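Local coordinates for ankyrin repeat and SOCS box protein 11 (Homo sapiens, PDB 4UUC), which serves as the substrate-recognition component of a cullin-5-RING E3 ubiquitin ligase, directing target proteins such as BIK to ubiquitination and proteasomal degradation, at residues 5-13 against 20-30; 104-112 against 135-143. One frame throughout, in Å; residues are numbered along the deposited sequence.

The two contacts sample two levels of packing in the ankyrin repeat domain: contact 1 within one repeat, contact 2 between two. Contact 1 lies within ankyrin repeat 1, at the N-terminal end of the stack, where helix 7-14 packs nearly antiparallel against helix 17-26. Contact 2 comes later in the chain and near its centre, and joins repeats 4 and 5 through helices 105-111 and 138-144, which run nearly parallel. The two do not touch: their centres are 33 Å apart and their nearest atoms about 13 Å. Packing inside a repeat thus gives the building block, and packing between repeats strings the blocks into the elongated domain of this substrate-recognition subunit.

Contact 1. Residues 5-13 against 20-30; sequences RSPLHEAAA and LKTLIAQGVNV
Ser6 OG, at the N-cap of helix 7-14, is gripped from two directions: His9 ND1 lies 2.8 Å away, with the hydroxyl in the plane of the imidazole at its edge, and a water 2.9 Å from OG donates in turn to Asn29 O. No direct hydrogen bond joins the two segments; their side chains meet through apolar contacts. Leu8 carries most of them. With CG anti to the backbone N (chi1 -172°), its two methyls fork into the neighbouring helix and the turn that follows. CD1 meets Leu20 CD1 at 3.6 Å and lies beside Ile24 CG1, while CD2 rests on Val30 CA at 3.8 Å and near Val28 CG2. Swapping Leu8 for an alanine would probably open a gap between Leu20 and Val30 and leave the loop at Val28 and Val30 without this contact. One turn further along helix 7-14, Ala12 CB backs onto Leu20 CD1 (3.7 Å), and Ala11 CB faces Leu20 CB where the two backbones come nearest, 5.3 Å between Ala11 CA and Leu20 CA. Leu23 CD1 reaches the first turn of helix 7-14, 3.8 Å from Leu8 N. His9 NE2 in turn hydrogen-bonds Val38 O, outside the two segments. The axes of 7-13 and 20-26 pass 9.4 Å apart at 153°, the antiparallel helix pair of an ankyrin repeat, opened by a Ser-Pro-Leu-His version of its TPLH motif.

Contact 2. Residues 104-112 against 135-143; sequences SPIHEAVKR and LGTPLYVAC
His107 reaches across to the turn ahead of helix 138-144, where its NE2 donates to Gly136 O at 2.9 Å. The bond is weak, bent to 121° at the hydrogen, although the carbonyl oxygen sits at the ring edge near its plane. With CG anti to the carbonyl carbon, beside the backbone N (chi1 -68°), the ring comes up against 135-143, and a hydrogen bond between His107 ND1 and OG of Ser104, the N-cap residue one turn back, holds it there at 2.6 Å. Pro138 CG then covers one ring face, and Val141 CG2 approaches the edge 3.9 Å from His107 CD2, while His130 packs edge-to-face with the ring.

One turn on, Val110 CG1 and Val141 CG1 touch at 3.9 Å. Val141 sends CG1, anti to its own backbone N, onto the opposing helix, 3.6 Å from His107 O and close to Lys111 N; its other methyl is the one at the imidazole. Val110 has the same rotamer and answers with CG1 pressed onto Ala142, 3.5 Å from Ala142 CB, tighter than usual. Ile106 CD1 adds contact with Pro138 CG. The axes of 105-111 and 138-143 run 8.6 Å apart at 23°.

Chemically, the interface combines a buried apolar core with one imidazole whose two nitrogens face different repeats. The polar link is weak, so the fit of repeat 5 on repeat 4 probably rests mainly on the apolar packing, with the imidazole, held by Ser104, bridging the two.

Contact 1. Residues 5-13 against 20-30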
loop_
_atom_site.group_PDB
_atom_site.type_symbol
_atom_site.label_atom_id
_atom_site.label_comp_id
_atom_site.label_asym_id
_atom_site.label_seq_id
_atom_site.Cartn_x
_atom_site.Cartn_y
_atom_site.Cartn_z
ATOM N N ARG A 5 25.240 -11.632 -3.793
ATOM C CA ARG A 5 24.348 -11.227 -4.878
ATOM C C ARG A 5 24.877 -11.728 -6.221
ATOM O O ARG A 5 26.072 -11.630 -6.500
ATOM C CB ARG A 5 24.189 -9.707 -4.900
ATOM C CG ARG A 5 23.022 -9.224 -5.740
ATOM C CD ARG A 5 22.708 -7.760 -5.467
ATOM N NE ARG A 5 21.634 -7.255 -6.325
ATOM C CZ ARG A 5 21.811 -6.752 -7.543
ATOM N NH1 ARG A 5 23.025 -6.678 -8.072
ATOM N NH2 ARG A 5 20.767 -6.322 -8.238
ATOM N N SER A 6 23.978 -12.258 -7.047
ATOM C CA SER A 6 24.368 -12.979 -8.255
ATOM C C SER A 6 24.018 -12.253 -9.554
ATOM O O SER A 6 23.284 -11.257 -9.550
ATOM C CB SER A 6 23.698 -14.350 -8.263
ATOM O OG SER A 6 22.298 -14.216 -8.438
ATOM N N PRO A 7 24.538 -12.761 -10.681
ATOM C CA PRO A 7 24.110 -12.247 -11.987
ATOM C C PRO A 7 22.595 -12.330 -12.197
ATOM O O PRO A 7 22.017 -11.426 -12.801
ATOM C CB PRO A 7 24.855 -13.150 -12.971
ATOM C CG PRO A 7 26.117 -13.510 -12.240
ATOM C CD PRO A 7 25.708 -13.653 -10.799
ATOM N N LEU A 8 21.961 -13.390 -11.705
ATOM C CA LEU A 8 20.511 -13.518 -11.824
ATOM C C LEU A 8 19.790 -12.380 -11.095
ATOM O O LEU A 8 18.816 -11.831 -11.613
ATOM C CB LEU A 8 20.040 -14.867 -11.281
ATOM C CG LEU A 8 18.565 -15.202 -11.530
ATOM C CD1 LEU A 8 18.277 -15.363 -13.018
ATOM C CD2 LEU A 8 18.158 -16.457 -10.780
ATOM N N HIS A 9 20.265 -12.030 -9.899
ATOM C CA HIS A 9 19.700 -10.914 -9.137
ATOM C C HIS A 9 19.738 -9.634 -9.966
ATOM O O HIS A 9 18.773 -8.869 -10.002
ATOM C CB HIS A 9 20.469 -10.682 -7.829
ATOM C CG HIS A 9 20.110 -11.624 -6.722
ATOM N ND1 HIS A 9 20.644 -12.891 -6.616
ATOM C CD2 HIS A 9 19.305 -11.465 -5.643
ATOM C CE1 HIS A 9 20.168 -13.480 -5.534
ATOM N NE2 HIS A 9 19.352 -12.636 -4.926
ATOM N N GLU A 10 20.872 -9.407 -10.619
ATOM C CA GLU A 10 21.092 -8.195 -11.395
ATOM C C GLU A 10 20.227 -8.176 -12.651
ATOM O O GLU A 10 19.650 -7.141 -12.992
ATOM C CB GLU A 10 22.575 -8.066 -11.769
ATOM C CG GLU A 10 22.907 -6.871 -12.654
ATOM C CD GLU A 10 22.634 -5.528 -11.988
ATOM O OE1 GLU A 10 22.460 -5.486 -10.750
ATOM O OE2 GLU A 10 22.596 -4.506 -12.712
ATOM N N ALA A 11 20.140 -9.307 -13.347
ATOM C CA ALA A 11 19.278 -9.388 -14.524
ATOM C C ALA A 11 17.832 -9.111 -14.118
ATOM O O ALA A 11 17.108 -8.377 -14.796
ATOM C CB ALA A 11 19.394 -10.747 -15.195
ATOM N N ALA A 12 17.424 -9.685 -12.993
ATOM C CA ALA A 12 16.066 -9.495 -12.491
ATOM C C ALA A 12 15.804 -8.041 -12.105
ATOM O O ALA A 12 14.734 -7.501 -12.390
ATOM C CB ALA A 12 15.815 -10.406 -11.299
ATOM N N ALA A 13 16.773 -7.410 -11.450
ATOM C CA ALA A 13 16.613 -6.029 -11.006
ATOM C C ALA A 13 16.464 -5.075 -12.192
ATOM O O ALA A 13 15.691 -4.118 -12.134
ATOM C CB ALA A 13 17.794 -5.614 -10.147
ATOM N N LEU A 20 18.152 -12.984 -18.092
ATOM C CA LEU A 20 17.608 -13.766 -16.989
ATOM C C LEU A 20 17.282 -15.197 -17.425
ATOM O O LEU A 20 17.676 -16.160 -16.766
ATOM C CB LEU A 20 16.358 -13.088 -16.426
ATOM C CG LEU A 20 15.702 -13.812 -15.256
ATOM C CD1 LEU A 20 15.757 -12.959 -13.998
ATOM C CD2 LEU A 20 14.274 -14.192 -15.605
ATOM N N LYS A 21 16.567 -15.335 -18.536
ATOM C CA LYS A 21 16.180 -16.652 -19.028
ATOM C C LYS A 21 17.400 -17.453 -19.477
ATOM O O LYS A 21 17.428 -18.674 -19.341
ATOM C CB LYS A 21 15.176 -16.522 -20.173
ATOM C CG LYS A 21 13.822 -15.993 -19.721
ATOM C CD LYS A 21 12.866 -15.805 -20.889
ATOM C CE LYS A 21 12.273 -17.124 -21.352
ATOM N NZ LYS A 21 11.291 -17.664 -20.373
ATOM N N THR A 22 18.416 -16.764 -19.986
ATOM C CA THR A 22 19.643 -17.433 -20.403
ATOM C C THR A 22 20.340 -18.030 -19.184
ATOM O O THR A 22 20.772 -19.183 -19.208
ATOM C CB THR A 22 20.593 -16.468 -21.143
ATOM O OG1 THR A 22 19.957 -15.991 -22.336
ATOM C CG2 THR A 22 21.894 -17.164 -21.525
ATOM N N LEU A 23 20.440 -17.244 -18.118
ATOM C CA LEU A 23 21.050 -17.707 -16.873
ATOM C C LEU A 23 20.277 -18.879 -16.263
ATOM O O LEU A 23 20.875 -19.843 -15.793
ATOM C CB LEU A 23 21.138 -16.554 -15.870
ATOM C CG LEU A 23 22.167 -15.471 -16.206
ATOM C CD1 LEU A 23 21.913 -14.203 -15.400
ATOM C CD2 LEU A 23 23.575 -15.986 -15.954
ATOM N N ILE A 24 18.949 -18.792 -16.265
ATOM C CA ILE A 24 18.119 -19.877 -15.754
ATOM C C ILE A 24 18.376 -21.160 -16.546
ATOM O O ILE A 24 18.509 -22.240 -15.965
ATOM C CB ILE A 24 16.618 -19.506 -15.808
ATOM C CG1 ILE A 24 16.318 -18.426 -14.764
ATOM C CG2 ILE A 24 15.738 -20.731 -15.558
ATOM C CD1 ILE A 24 14.933 -17.809 -14.878
ATOM N N ALA A 25 18.461 -21.028 -17.866
ATOM C CA ALA A 25 18.679 -22.169 -18.750
ATOM C C ALA A 25 20.027 -22.837 -18.482
ATOM O O ALA A 25 20.167 -24.046 -18.659
ATOM C CB ALA A 25 18.587 -21.734 -20.206
ATOM N N GLN A 26 21.014 -22.054 -18.055
ATOM C CA GLN A 26 22.335 -22.601 -17.742
ATOM C C GLN A 26 22.338 -23.385 -16.432
ATOM O O GLN A 26 23.276 -24.134 -16.153
ATOM C CB GLN A 26 23.378 -21.486 -17.667
ATOM C CG GLN A 26 23.750 -20.880 -19.006
ATOM C CD GLN A 26 24.298 -21.903 -19.990
ATOM O OE1 GLN A 26 23.544 -22.551 -20.718
ATOM N NE2 GLN A 26 25.619 -22.045 -20.020
ATOM N N GLY A 27 21.298 -23.192 -15.624
ATOM C CA GLY A 27 21.097 -23.977 -14.418
ATOM C C GLY A 27 21.441 -23.271 -13.119
ATOM O O GLY A 27 21.640 -23.928 -12.097
ATOM N N VAL A 28 21.507 -21.943 -13.139
ATOM C CA VAL A 28 21.811 -21.196 -11.922
ATOM C C VAL A 28 20.710 -21.420 -10.887
ATOM O O VAL A 28 19.577 -21.766 -11.231
ATOM C CB VAL A 28 21.971 -19.677 -12.183
ATOM C CG1 VAL A 28 23.059 -19.414 -13.215
ATOM C CG2 VAL A 28 20.656 -19.060 -12.627
ATOM N N ASN A 29 21.053 -21.224 -9.619
ATOM C CA ASN A 29 20.104 -21.403 -8.528
ATOM C C ASN A 29 19.104 -20.249 -8.441
ATOM O O ASN A 29 19.442 -19.152 -7.992
ATOM C CB ASN A 29 20.856 -21.543 -7.206
ATOM C CG ASN A 29 19.927 -21.721 -6.022
ATOM O OD1 ASN A 29 18.759 -22.089 -6.175
ATOM N ND2 ASN A 29 20.446 -21.462 -4.825
ATOM N N VAL A 30 17.872 -20.516 -8.861
ATOM C CA VAL A 30 16.818 -19.509 -8.875
ATOM C C VAL A 30 16.529 -18.951 -7.481
ATOM O O VAL A 30 16.143 -17.788 -7.337
ATOM C CB VAL A 30 15.523 -20.102 -9.483
ATOM C CG1 VAL A 30 14.284 -19.311 -9.077
ATOM C CG2 VAL A 30 15.639 -20.163 -10.998
HETATM O O HOH W 1 21.823 -17.100 -8.780
#

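Contact 2. Residues 104-112 against 135-143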
loop_
_atom_site.group_PDB
_atom_site.type_symbol
_atom_site.label_atom_id
_atom_site.label_comp_id
_atom_site.label_asym_id
_atom_site.label_seq_id
_atom_site.Cartn_x
_atom_site.Cartn_y
_atom_site.Cartn_z
ATOM N N SER A 104 3.090 -4.782 5.069
ATOM C CA SER A 104 1.765 -4.883 4.459
ATOM C C SER A 104 1.756 -4.356 3.026
ATOM O O SER A 104 2.062 -3.189 2.804
ATOM C CB SER A 104 0.736 -4.105 5.285
ATOM O OG SER A 104 -0.528 -4.107 4.650
ATOM N N PRO A 105 1.394 -5.211 2.053
ATOM C CA PRO A 105 1.368 -4.745 0.661
ATOM C C PRO A 105 0.358 -3.633 0.388
ATOM O O PRO A 105 0.716 -2.662 -0.286
ATOM C CB PRO A 105 1.001 -6.011 -0.122
ATOM C CG PRO A 105 1.476 -7.134 0.738
ATOM C CD PRO A 105 1.226 -6.674 2.140
ATOM N N ILE A 106 -0.872 -3.756 0.881
ATOM C CA ILE A 106 -1.896 -2.778 0.520
ATOM C C ILE A 106 -1.568 -1.387 1.078
ATOM O O ILE A 106 -1.820 -0.383 0.411
ATOM C CB ILE A 106 -3.313 -3.214 0.985
ATOM C CG1 ILE A 106 -4.375 -2.368 0.273
ATOM C CG2 ILE A 106 -3.458 -3.138 2.505
ATOM C CD1 ILE A 106 -5.805 -2.785 0.568
ATOM N N HIS A 107 -0.978 -1.317 2.269
ATOM C CA HIS A 107 -0.661 -0.020 2.865
ATOM C C HIS A 107 0.438 0.703 2.089
ATOM O O HIS A 107 0.399 1.925 1.947
ATOM C CB HIS A 107 -0.263 -0.186 4.332
ATOM C CG HIS A 107 -1.396 -0.620 5.207
ATOM N ND1 HIS A 107 -1.842 -1.924 5.251
ATOM C CD2 HIS A 107 -2.197 0.081 6.045
ATOM C CE1 HIS A 107 -2.860 -2.009 6.089
ATOM N NE2 HIS A 107 -3.094 -0.808 6.586
ATOM N N GLU A 108 1.402 -0.047 1.566
ATOM C CA GLU A 108 2.446 0.551 0.739
ATOM C C GLU A 108 1.877 0.992 -0.607
ATOM O O GLU A 108 2.211 2.071 -1.108
ATOM C CB GLU A 108 3.601 -0.426 0.528
ATOM C CG GLU A 108 4.804 0.181 -0.188
ATOM C CD GLU A 108 5.493 1.272 0.617
ATOM O OE1 GLU A 108 5.355 1.283 1.860
ATOM O OE2 GLU A 108 6.176 2.120 0.003
ATOM N N ALA A 109 1.017 0.163 -1.194
ATOM C CA ALA A 109 0.380 0.519 -2.462
ATOM C C ALA A 109 -0.380 1.836 -2.330
ATOM O O ALA A 109 -0.247 2.726 -3.179
ATOM C CB ALA A 109 -0.556 -0.583 -2.925
ATOM N N VAL A 110 -1.172 1.959 -1.268
ATOM C CA VAL A 110 -1.966 3.168 -1.049
ATOM C C VAL A 110 -1.057 4.369 -0.816
ATOM O O VAL A 110 -1.266 5.423 -1.408
ATOM C CB VAL A 110 -2.929 3.009 0.144
ATOM C CG1 VAL A 110 -3.612 4.338 0.476
ATOM C CG2 VAL A 110 -3.970 1.947 -0.164
ATOM N N LYS A 111 -0.046 4.209 0.034
ATOM C CA LYS A 111 0.910 5.284 0.292
ATOM C C LYS A 111 1.457 5.880 -1.008
ATOM O O LYS A 111 1.561 7.102 -1.148
ATOM C CB LYS A 111 2.063 4.774 1.160
ATOM C CG LYS A 111 3.176 5.790 1.381
ATOM C CD LYS A 111 4.230 5.239 2.339
ATOM C CE LYS A 111 5.378 6.214 2.533
ATOM N NZ LYS A 111 6.340 5.727 3.564
ATOM N N ARG A 112 1.784 5.012 -1.961
ATOM C CA ARG A 112 2.371 5.440 -3.228
ATOM C C ARG A 112 1.335 5.822 -4.286
ATOM O O ARG A 112 1.697 6.227 -5.393
ATOM C CB ARG A 112 3.271 4.335 -3.775
ATOM C CG ARG A 112 4.503 4.080 -2.920
ATOM C CD ARG A 112 5.299 2.898 -3.434
ATOM N NE ARG A 112 6.492 2.656 -2.623
ATOM C CZ ARG A 112 7.750 2.806 -3.038
ATOM N NH1 ARG A 112 8.026 3.196 -4.277
ATOM N NH2 ARG A 112 8.744 2.551 -2.201
ATOM N N LEU A 135 0.481 2.417 11.676
ATOM C CA LEU A 135 0.323 2.854 10.285
ATOM C C LEU A 135 -1.107 3.284 10.000
ATOM O O LEU A 135 -1.354 4.228 9.248
ATOM C CB LEU A 135 0.703 1.738 9.311
ATOM C CG LEU A 135 2.100 1.734 8.694
ATOM C CD1 LEU A 135 2.213 0.566 7.722
ATOM C CD2 LEU A 135 2.421 3.044 7.991
ATOM N N GLY A 136 -2.050 2.557 10.584
ATOM C CA GLY A 136 -3.459 2.836 10.385
ATOM C C GLY A 136 -4.082 1.953 9.326
ATOM O O GLY A 136 -3.478 0.988 8.856
ATOM N N THR A 137 -5.316 2.288 8.969
ATOM C CA THR A 137 -6.054 1.601 7.927
ATOM C C THR A 137 -5.622 2.094 6.549
ATOM O O THR A 137 -4.952 3.124 6.438
ATOM C CB THR A 137 -7.553 1.849 8.071
ATOM O OG1 THR A 137 -7.776 3.260 8.013
ATOM C CG2 THR A 137 -8.084 1.299 9.397
ATOM N N PRO A 138 -6.019 1.376 5.487
ATOM C CA PRO A 138 -5.735 1.879 4.141
ATOM C C PRO A 138 -6.303 3.281 3.902
ATOM O O PRO A 138 -5.643 4.106 3.272
ATOM C CB PRO A 138 -6.404 0.840 3.235
ATOM C CG PRO A 138 -6.373 -0.421 4.042
ATOM C CD PRO A 138 -6.597 0.019 5.455
ATOM N N LEU A 139 -7.503 3.552 4.405
ATOM C CA LEU A 139 -8.097 4.874 4.233
ATOM C C LEU A 139 -7.255 5.939 4.932
ATOM O O LEU A 139 -7.052 7.031 4.401
ATOM C CB LEU A 139 -9.530 4.901 4.768
ATOM C CG LEU A 139 -10.247 6.247 4.659
ATOM C CD1 LEU A 139 -10.362 6.703 3.208
ATOM C CD2 LEU A 139 -11.624 6.148 5.307
ATOM N N TYR A 140 -6.766 5.619 6.123
ATOM C CA TYR A 140 -5.931 6.542 6.882
ATOM C C TYR A 140 -4.641 6.883 6.129
ATOM O O TYR A 140 -4.226 8.043 6.083
ATOM C CB TYR A 140 -5.601 5.940 8.247
ATOM C CG TYR A 140 -4.832 6.859 9.157
ATOM C CD1 TYR A 140 -5.486 7.790 9.953
ATOM C CD2 TYR A 140 -3.450 6.787 9.235
ATOM C CE1 TYR A 140 -4.780 8.630 10.794
ATOM C CE2 TYR A 140 -2.738 7.619 10.068
ATOM C CZ TYR A 140 -3.400 8.538 10.844
ATOM O OH TYR A 140 -2.671 9.363 11.666
ATOM N N VAL A 141 -4.011 5.867 5.550
ATOM C CA VAL A 141 -2.808 6.064 4.753
ATOM C C VAL A 141 -3.122 6.936 3.537
ATOM O O VAL A 141 -2.377 7.864 3.230
ATOM C CB VAL A 141 -2.211 4.711 4.298
ATOM C CG1 VAL A 141 -1.035 4.921 3.345
ATOM C CG2 VAL A 141 -1.774 3.894 5.514
ATOM N N ALA A 142 -4.222 6.628 2.854
ATOM C CA ALA A 142 -4.647 7.398 1.687
ATOM C C ALA A 142 -4.801 8.882 2.026
ATOM O O ALA A 142 -4.400 9.752 1.249
ATOM C CB ALA A 142 -5.959 6.842 1.134
ATOM N N CYS A 143 -5.404 9.165 3.176
ATOM C CA CYS A 143 -5.614 10.540 3.611
ATOM C C CYS A 143 -4.308 11.218 4.021
ATOM O O CYS A 143 -4.107 12.402 3.759
ATOM C CB CYS A 143 -6.619 10.582 4.762
ATOM S SG CYS A 143 -8.303 10.118 4.271
#